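Local coordinates for protein putative pyridoxal phosphate-dependent transferase (Clostridium difficile, PDB 4DQ6) that is a putative pyridoxal phosphate-dependent transferase of the class I and II aminotransferase family that binds pyridoxal-5'-phosphate and forms an assembly of two chains, at residues 47-59 / 275-288. Numbering follows the deposited sequence. Where two conformers were deposited one is given.
Sequences APCIIDSLKNRLE and CFSLVATEASYNNG
Arg57 leaves its helix with CG trans to the backbone N (chi1 -176°) and then bends at chi2, which carries the chain across Phe276 and Val279, at about a right angle to each, and sets the guanidinium against Cys275. There NH2 lies 3.5 Å from Cys275 CB, and the sulfur sits over one face of the guanidinium, toward its rim. A water in the guanidinium plane accepts from Arg57 NE and donates to Cys275 O, while NH2 donates a hydrogen bond to Ile62 O. A long, flexible arginine suits this end: its methylenes pack on Val279 and its polar head is held by water and backbone oxygen.

Phe276 is turned the other way, CG beside its backbone N (chi1 -70°), so that CD1 meets Leu54 CD2 at 3.7 Å, a branched methyl suited to a flat ring in a buried place. The ring presents its edge to the backbone of helix 48-58, with CE1 3.7 Å from Leu54 O, and Leu58 CB adds an apolar neighbour. Farther along, small residues let the helices approach to 8.5 Å between axes, roughly antiparallel, with 148° between their directions. Ala280 CB receives Ile50 CG2 at 4.0 Å, and Ala283 CB rests against Ser53. The Ser53 hydroxyl donates to Ile50 O within its own helix, in the carbonyl plane on a lone pair, which satisfies a polar group facing methyls. Cys49 and Asn287 close the far end through their CB atoms, 3.7 Å apart.

No direct hydrogen bond joins the helices of this aminotransferase-family fold; the Cys275 side chain is about 13 Å from pyridoxal-5'-phosphate. Phe276 meets Phe276 of the second subunit. Helix 275-287 lies between helices 48-58 and 70-84, with Ile50 and Ser284 both touching Phe240 of helix 237-240.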
loop_
_atom_site.group_PDB
_atom_site.type_symbol
_atom_site.label_atom_id
_atom_site.label_comp_id
_atom_site.label_asym_id
_atom_site.label_seq_id
_atom_site.Cartn_x
_atom_site.Cartn_y
_atom_site.Cartn_z
ATOM N N ALA A 47 16.181 -5.990 -13.575
ATOM C CA ALA A 47 16.499 -7.143 -14.367
ATOM C C ALA A 47 15.579 -7.296 -15.572
ATOM O O ALA A 47 14.396 -6.989 -15.510
ATOM C CB ALA A 47 16.428 -8.402 -13.542
ATOM N N PRO A 48 16.125 -7.738 -16.688
ATOM C CA PRO A 48 15.257 -7.935 -17.849
ATOM C C PRO A 48 14.014 -8.775 -17.627
ATOM O O PRO A 48 12.958 -8.482 -18.176
ATOM C CB PRO A 48 16.187 -8.662 -18.833
ATOM C CG PRO A 48 17.530 -8.300 -18.412
ATOM C CD PRO A 48 17.524 -8.092 -16.936
ATOM N N CYS A 49 14.108 -9.823 -16.823
ATOM C CA CYS A 49 12.949 -10.632 -16.544
ATOM C C CYS A 49 11.824 -9.868 -15.825
ATOM O O CYS A 49 10.621 -10.133 -16.004
ATOM C CB CYS A 49 13.310 -11.839 -15.753
ATOM S SG CYS A 49 14.107 -11.476 -14.167
ATOM N N ILE A 50 12.241 -8.944 -14.969
ATOM C CA ILE A 50 11.245 -8.110 -14.259
ATOM C C ILE A 50 10.563 -7.131 -15.239
ATOM O O ILE A 50 9.342 -7.057 -15.292
ATOM C CB ILE A 50 11.904 -7.348 -13.144
ATOM C CG1 ILE A 50 12.412 -8.329 -12.101
ATOM C CG2 ILE A 50 10.931 -6.299 -12.571
ATOM C CD1 ILE A 50 13.339 -7.632 -11.099
ATOM N N ILE A 51 11.353 -6.455 -16.128
ATOM C CA ILE A 51 10.776 -5.530 -17.105
ATOM C C ILE A 51 9.804 -6.309 -18.010
ATOM O O ILE A 51 8.690 -5.842 -18.270
ATOM C CB ILE A 51 11.867 -4.819 -17.904
ATOM C CG1 ILE A 51 12.785 -4.001 -16.990
ATOM C CG2 ILE A 51 11.256 -3.915 -18.977
ATOM C CD1 ILE A 51 14.086 -3.610 -17.686
ATOM N N ASP A 52 10.180 -7.523 -18.417
ATOM C CA ASP A 52 9.313 -8.202 -19.342
ATOM C C ASP A 52 8.028 -8.703 -18.657
ATOM O O ASP A 52 6.954 -8.706 -19.241
ATOM C CB ASP A 52 10.039 -9.332 -20.005
ATOM C CG ASP A 52 9.464 -9.628 -21.379
ATOM O OD1 ASP A 52 9.551 -8.763 -22.333
ATOM O OD2 ASP A 52 8.925 -10.723 -21.522
ATOM N N SER A 53 8.110 -9.075 -17.382
ATOM C CA SER A 53 6.898 -9.460 -16.626
ATOM C C SER A 53 5.935 -8.257 -16.526
ATOM O O SER A 53 4.693 -8.382 -16.644
ATOM C CB SER A 53 7.220 -9.977 -15.184
ATOM O OG SER A 53 7.561 -8.973 -14.162
ATOM N N LEU A 54 6.518 -7.096 -16.286
ATOM C CA LEU A 54 5.716 -5.870 -16.204
ATOM C C LEU A 54 5.111 -5.556 -17.571
ATOM O O LEU A 54 3.960 -5.178 -17.622
ATOM C CB LEU A 54 6.573 -4.708 -15.735
ATOM C CG LEU A 54 7.148 -4.774 -14.331
ATOM C CD1 LEU A 54 8.134 -3.599 -14.123
ATOM C CD2 LEU A 54 6.031 -4.752 -13.271
ATOM N N LYS A 55 5.838 -5.768 -18.681
ATOM C CA LYS A 55 5.286 -5.494 -19.987
ATOM C C LYS A 55 4.148 -6.412 -20.306
ATOM O O LYS A 55 3.117 -5.945 -20.749
ATOM C CB LYS A 55 6.355 -5.612 -21.082
ATOM C CG LYS A 55 7.402 -4.539 -20.999
ATOM C CD LYS A 55 8.376 -4.789 -22.151
ATOM C CE LYS A 55 9.507 -3.788 -22.225
ATOM N NZ LYS A 55 10.448 -4.151 -23.333
ATOM N N ASN A 56 4.295 -7.695 -19.988
ATOM C CA ASN A 56 3.255 -8.667 -20.241
ATOM C C ASN A 56 1.988 -8.318 -19.455
ATOM O O ASN A 56 0.899 -8.328 -19.990
ATOM C CB ASN A 56 3.755 -10.076 -19.921
ATOM C CG ASN A 56 2.688 -11.109 -20.087
ATOM O OD1 ASN A 56 2.449 -11.583 -21.188
ATOM N ND2 ASN A 56 1.988 -11.422 -18.988
ATOM N N ARG A 57 2.185 -7.926 -18.198
ATOM C CA ARG A 57 1.015 -7.564 -17.400
ATOM C C ARG A 57 0.332 -6.282 -17.951
ATOM O O ARG A 57 -0.875 -6.141 -17.969
ATOM C CB ARG A 57 1.395 -7.394 -15.938
ATOM C CG ARG A 57 0.212 -7.107 -14.971
ATOM C CD ARG A 57 -0.871 -8.171 -15.001
ATOM N NE ARG A 57 -2.045 -7.773 -14.199
ATOM C CZ ARG A 57 -2.954 -6.902 -14.614
ATOM N NH1 ARG A 57 -2.852 -6.326 -15.857
ATOM N NH2 ARG A 57 -4.004 -6.625 -13.858
ATOM N N LEU A 58 1.147 -5.282 -18.257
ATOM C CA LEU A 58 0.666 -4.004 -18.812
ATOM C C LEU A 58 -0.179 -4.257 -20.051
ATOM O O LEU A 58 -1.263 -3.683 -20.196
ATOM C CB LEU A 58 1.847 -3.073 -19.071
ATOM C CG LEU A 58 1.513 -1.607 -19.428
ATOM C CD1 LEU A 58 2.732 -0.723 -19.139
ATOM C CD2 LEU A 58 0.991 -1.521 -20.828
ATOM N N GLU A 59 0.301 -5.121 -20.977
ATOM C CA GLU A 59 -0.403 -5.355 -22.215
ATOM C C GLU A 59 -1.760 -6.075 -22.107
ATOM O O GLU A 59 -2.533 -6.163 -23.043
ATOM C CB GLU A 59 0.534 -6.080 -23.201
ATOM C CG GLU A 59 1.686 -5.186 -23.631
ATOM C CD GLU A 59 2.710 -5.899 -24.515
ATOM O OE1 GLU A 59 2.997 -7.110 -24.277
ATOM O OE2 GLU A 59 3.254 -5.242 -25.451
ATOM N N CYS A 275 -1.149 -4.760 -9.030
ATOM C CA CYS A 275 -1.035 -5.760 -10.085
ATOM C C CYS A 275 0.385 -5.927 -10.571
ATOM O O CYS A 275 0.719 -6.994 -11.124
ATOM C CB CYS A 275 -1.967 -5.448 -11.224
ATOM S SG CYS A 275 -1.803 -3.870 -12.008
ATOM N N PHE A 276 1.184 -4.882 -10.453
ATOM C CA PHE A 276 2.553 -4.930 -10.972
ATOM C C PHE A 276 3.519 -5.575 -9.981
ATOM O O PHE A 276 4.407 -6.330 -10.347
ATOM C CB PHE A 276 2.991 -3.568 -11.465
ATOM C CG PHE A 276 2.282 -3.132 -12.713
ATOM C CD1 PHE A 276 2.467 -3.861 -13.893
ATOM C CD2 PHE A 276 1.445 -2.006 -12.796
ATOM C CE1 PHE A 276 1.865 -3.493 -15.086
ATOM C CE2 PHE A 276 0.789 -1.650 -14.006
ATOM C CZ PHE A 276 1.045 -2.408 -15.174
ATOM N N SER A 277 3.402 -5.230 -8.715
ATOM C CA SER A 277 4.131 -5.897 -7.690
ATOM C C SER A 277 3.968 -7.424 -7.731
ATOM O O SER A 277 4.921 -8.194 -7.535
ATOM C CB SER A 277 3.618 -5.322 -6.333
ATOM O OG SER A 277 3.811 -6.112 -5.249
ATOM N N LEU A 278 2.737 -7.867 -7.977
ATOM C CA LEU A 278 2.457 -9.297 -8.004
ATOM C C LEU A 278 3.336 -10.016 -9.008
ATOM O O LEU A 278 4.010 -11.015 -8.686
ATOM C CB LEU A 278 1.022 -9.576 -8.415
ATOM C CG LEU A 278 0.621 -11.026 -8.230
ATOM C CD1 LEU A 278 0.157 -11.204 -6.767
ATOM C CD2 LEU A 278 -0.512 -11.414 -9.180
ATOM N N VAL A 279 3.344 -9.496 -10.216
ATOM C CA VAL A 279 4.082 -10.195 -11.284
ATOM C C VAL A 279 5.582 -10.005 -11.184
ATOM O O VAL A 279 6.344 -10.925 -11.491
ATOM C CB VAL A 279 3.576 -9.847 -12.717
ATOM C CG1 VAL A 279 2.092 -10.171 -12.917
ATOM C CG2 VAL A 279 3.974 -8.439 -13.103
ATOM N N ALA A 280 6.019 -8.828 -10.723
ATOM C CA ALA A 280 7.463 -8.556 -10.577
ATOM C C ALA A 280 8.093 -9.408 -9.493
ATOM O O ALA A 280 9.252 -9.800 -9.608
ATOM C CB ALA A 280 7.747 -7.079 -10.367
ATOM N N THR A 281 7.388 -9.619 -8.382
ATOM C CA THR A 281 7.954 -10.374 -7.294
ATOM C C THR A 281 8.204 -11.828 -7.709
ATOM O O THR A 281 9.289 -12.385 -7.559
ATOM C CB THR A 281 6.981 -10.322 -6.098
ATOM O OG1 THR A 281 6.870 -8.978 -5.624
ATOM C CG2 THR A 281 7.471 -11.236 -4.954
ATOM N N GLU A 282 7.225 -12.437 -8.378
ATOM C CA GLU A 282 7.353 -13.813 -8.793
ATOM C C GLU A 282 8.431 -13.934 -9.876
ATOM O O GLU A 282 9.261 -14.837 -9.843
ATOM C CB GLU A 282 6.036 -14.281 -9.332
ATOM C CG GLU A 282 6.093 -15.700 -9.826
ATOM C CD GLU A 282 4.747 -16.314 -10.133
ATOM O OE1 GLU A 282 3.731 -16.018 -9.458
ATOM O OE2 GLU A 282 4.739 -17.172 -11.042
ATOM N N ALA A 283 8.466 -12.953 -10.780
ATOM C CA ALA A 283 9.488 -12.961 -11.822
ATOM C C ALA A 283 10.915 -12.798 -11.268
ATOM O O ALA A 283 11.829 -13.423 -11.768
ATOM C CB ALA A 283 9.219 -11.862 -12.853
ATOM N N SER A 284 11.074 -11.881 -10.309
ATOM C CA SER A 284 12.385 -11.639 -9.699
ATOM C C SER A 284 12.913 -12.917 -9.041
ATOM O O SER A 284 14.079 -13.319 -9.259
ATOM C CB SER A 284 12.346 -10.472 -8.710
ATOM O OG SER A 284 11.678 -10.726 -7.491
ATOM N N TYR A 285 12.078 -13.605 -8.281
ATOM C CA TYR A 285 12.583 -14.767 -7.555
ATOM C C TYR A 285 12.746 -15.971 -8.478
ATOM O O TYR A 285 13.751 -16.699 -8.397
ATOM C CB TYR A 285 11.700 -15.090 -6.365
ATOM C CG TYR A 285 11.854 -14.143 -5.183
ATOM C CD1 TYR A 285 13.082 -13.639 -4.823
ATOM C CD2 TYR A 285 10.769 -13.814 -4.432
ATOM C CE1 TYR A 285 13.228 -12.796 -3.767
ATOM C CE2 TYR A 285 10.925 -12.992 -3.314
ATOM C CZ TYR A 285 12.147 -12.569 -2.967
ATOM O OH TYR A 285 12.262 -11.724 -1.877
ATOM N N ASN A 286 11.804 -16.151 -9.387
ATOM C CA ASN A 286 11.885 -17.281 -10.301
ATOM C C ASN A 286 12.958 -17.142 -11.376
ATOM O O ASN A 286 13.576 -18.153 -11.728
ATOM C CB ASN A 286 10.562 -17.615 -10.975
ATOM C CG ASN A 286 9.564 -18.286 -10.016
ATOM O OD1 ASN A 286 9.942 -18.782 -8.990
ATOM N ND2 ASN A 286 8.311 -18.350 -10.416
ATOM N N ASN A 287 13.208 -15.925 -11.857
ATOM C CA ASN A 287 14.100 -15.736 -13.051
ATOM C C ASN A 287 15.269 -14.812 -12.814
ATOM O O ASN A 287 16.127 -14.708 -13.654
ATOM C CB ASN A 287 13.283 -15.178 -14.172
ATOM C CG ASN A 287 12.214 -16.120 -14.596
ATOM O OD1 ASN A 287 11.015 -15.784 -14.531
ATOM N ND2 ASN A 287 12.593 -17.325 -14.893
ATOM N N GLY A 288 15.318 -14.125 -11.686
ATOM C CA GLY A 288 16.295 -13.057 -11.448
ATOM C C GLY A 288 17.638 -13.452 -10.889
ATOM O O GLY A 288 18.498 -12.584 -10.700
HETATM O O HOH W 1 -1.326 -8.807 -11.685
#